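Long-range contact in ML032222a iGluR (Mnemiopsis leidyi, PDB 4YKP), which binds glycine and serine in the ligand-binding domain of what is probably a ligand-gated ion channel of the ionotropic glutamate receptor family: residues B[113-118]-B[203-208]. Numbering follows the deposited sequence.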
loop_
_atom_site.group_PDB
_atom_site.type_symbol
_atom_site.label_atom_id
_atom_site.label_comp_id
_atom_site.label_asym_id
_atom_site.label_seq_id
_atom_site.Cartn_x
_atom_site.Cartn_y
_atom_site.Cartn_z
ATOM N N ILE B 113 8.944 0.435 10.226
ATOM C CA ILE B 113 9.437 0.529 11.601
ATOM C C ILE B 113 10.623 1.464 11.622
ATOM O O ILE B 113 11.526 1.360 10.779
ATOM C CB ILE B 113 9.857 -0.848 12.150
ATOM C CG1 ILE B 113 8.665 -1.822 12.139
ATOM C CG2 ILE B 113 10.486 -0.719 13.561
ATOM C CD1 ILE B 113 7.467 -1.358 12.903
ATOM N N LYS B 114 10.616 2.378 12.592
ATOM C CA LYS B 114 11.689 3.352 12.741
ATOM C C LYS B 114 12.151 3.380 14.189
ATOM O O LYS B 114 11.333 3.414 15.100
ATOM C CB LYS B 114 11.214 4.743 12.342
ATOM C CG LYS B 114 12.351 5.741 12.486
ATOM C CD LYS B 114 12.017 7.091 11.940
ATOM C CE LYS B 114 13.264 7.966 11.904
ATOM N NZ LYS B 114 14.330 7.373 11.045
ATOM N N ALA B 115 13.467 3.367 14.392
ATOM C CA ALA B 115 14.033 3.497 15.734
ATOM C C ALA B 115 14.689 4.850 15.864
ATOM O O ALA B 115 15.390 5.290 14.956
ATOM C CB ALA B 115 15.061 2.416 15.972
ATOM N N VAL B 116 14.468 5.493 16.999
ATOM C CA VAL B 116 15.060 6.793 17.284
ATOM C C VAL B 116 15.741 6.750 18.650
ATOM O O VAL B 116 15.423 5.907 19.475
ATOM C CB VAL B 116 13.996 7.922 17.239
ATOM C CG1 VAL B 116 13.422 8.030 15.838
ATOM C CG2 VAL B 116 12.897 7.691 18.231
ATOM N N VAL B 117 16.667 7.676 18.862
ATOM C CA VAL B 117 17.533 7.653 20.035
ATOM C C VAL B 117 17.786 9.071 20.510
ATOM O O VAL B 117 17.943 10.007 19.710
ATOM C CB VAL B 117 18.857 6.941 19.735
ATOM C CG1 VAL B 117 19.609 7.636 18.663
ATOM C CG2 VAL B 117 19.704 6.808 21.001
ATOM N N LYS B 118 17.833 9.216 21.829
ATOM C CA LYS B 118 18.312 10.431 22.445
ATOM C C LYS B 118 19.534 10.061 23.276
ATOM O O LYS B 118 19.488 9.138 24.076
ATOM C CB LYS B 118 17.248 11.064 23.325
ATOM C CG LYS B 118 17.713 12.296 24.048
ATOM C CD LYS B 118 16.572 13.030 24.753
ATOM C CE LYS B 118 17.143 14.117 25.661
ATOM N NZ LYS B 118 16.073 15.073 26.058
ATOM N N PHE B 203 17.589 11.472 17.298
ATOM C CA PHE B 203 18.190 11.089 16.029
ATOM C C PHE B 203 17.764 9.680 15.620
ATOM O O PHE B 203 17.220 8.930 16.411
ATOM C CB PHE B 203 19.717 11.168 16.146
ATOM C CG PHE B 203 20.218 12.534 16.496
ATOM C CD1 PHE B 203 20.466 13.478 15.519
ATOM C CD2 PHE B 203 20.425 12.876 17.824
ATOM C CE1 PHE B 203 20.925 14.750 15.861
ATOM C CE2 PHE B 203 20.882 14.142 18.163
ATOM C CZ PHE B 203 21.119 15.070 17.182
ATOM N N SER B 204 18.002 9.332 14.363
ATOM C CA SER B 204 17.679 7.995 13.876
ATOM C C SER B 204 18.678 6.937 14.327
ATOM O O SER B 204 19.875 7.224 14.526
ATOM C CB SER B 204 17.662 8.000 12.357
ATOM O OG SER B 204 16.652 8.855 11.892
ATOM N N VAL B 205 18.196 5.715 14.512
ATOM C CA VAL B 205 19.074 4.540 14.613
ATOM C C VAL B 205 18.905 3.712 13.347
ATOM O O VAL B 205 17.948 2.957 13.217
ATOM C CB VAL B 205 18.735 3.665 15.820
ATOM C CG1 VAL B 205 19.631 2.417 15.863
ATOM C CG2 VAL B 205 18.867 4.446 17.108
ATOM N N GLY B 206 19.843 3.868 12.423
ATOM C CA GLY B 206 19.774 3.166 11.154
ATOM C C GLY B 206 18.612 3.614 10.281
ATOM O O GLY B 206 17.984 4.649 10.519
ATOM N N GLU B 207 18.309 2.800 9.274
ATOM C CA GLU B 207 17.219 3.065 8.344
ATOM C C GLU B 207 15.932 2.416 8.825
ATOM O O GLU B 207 15.961 1.538 9.677
ATOM C CB GLU B 207 17.564 2.499 6.964
ATOM C CG GLU B 207 18.870 3.038 6.379
ATOM C CD GLU B 207 18.840 4.543 6.184
ATOM O OE1 GLU B 207 17.786 5.061 5.759
ATOM O OE2 GLU B 207 19.862 5.210 6.464
ATOM N N GLU B 208 14.808 2.835 8.266
ATOM C CA GLU B 208 13.555 2.151 8.557
ATOM C C GLU B 208 13.672 0.730 8.039
ATOM O O GLU B 208 14.416 0.471 7.081
ATOM C CB GLU B 208 12.379 2.875 7.903
ATOM C CG GLU B 208 12.092 4.218 8.549
ATOM C CD GLU B 208 10.822 4.893 8.055
ATOM O OE1 GLU B 208 10.011 4.245 7.349
ATOM O OE2 GLU B 208 10.643 6.088 8.387
HETATM O O HOH W 1 13.317 7.393 8.225
HETATM O O HOH W 2 15.336 2.778 12.233
#
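The flat carboxylate of Glu208 and the long side chain of Lys114 lie on the same side of the strand pair, yet their charges do not meet. Lys114 NZ and Glu208 OE2 stand 4.7 Å apart, and one water bridges them, accepting from NZ and donating to OE2. Nearer the backbone, Glu208 CG packs on Lys114 CB at 3.9 Å. Phe203 lies on the face with Val117, whose O approaches the ring obliquely. The lysine chain runs out extended, then bends at chi4 (60°), which brings NZ within 2.9 Å of Ser204 OG, to which it donates a hydrogen bond. With an alanine here, Ser204 OG and the bridging water would probably lose their lysine donor, and the Glu208 carboxylate the nearby positive charge. The backbones form an antiparallel pair in the mixed sheet of the second lobe of the clamshell, the periplasmic-binding-protein fold of glutamate receptors. The bonds from Val117 N to Phe203 O and from Phe203 N to Val117 O are both 2.8 Å. Beyond them Val205 N bonds Ala115 O from above its carbonyl plane. The chain then swings out through Gly206. A second water joins the strands where direct pairing stops, accepting from Ala115 N and donating to Val205 O and Glu207 O. Val205 CG2 crosses Val117 and touches its CB at 3.6 Å. Val117 also touches Val184 of strand 183-188.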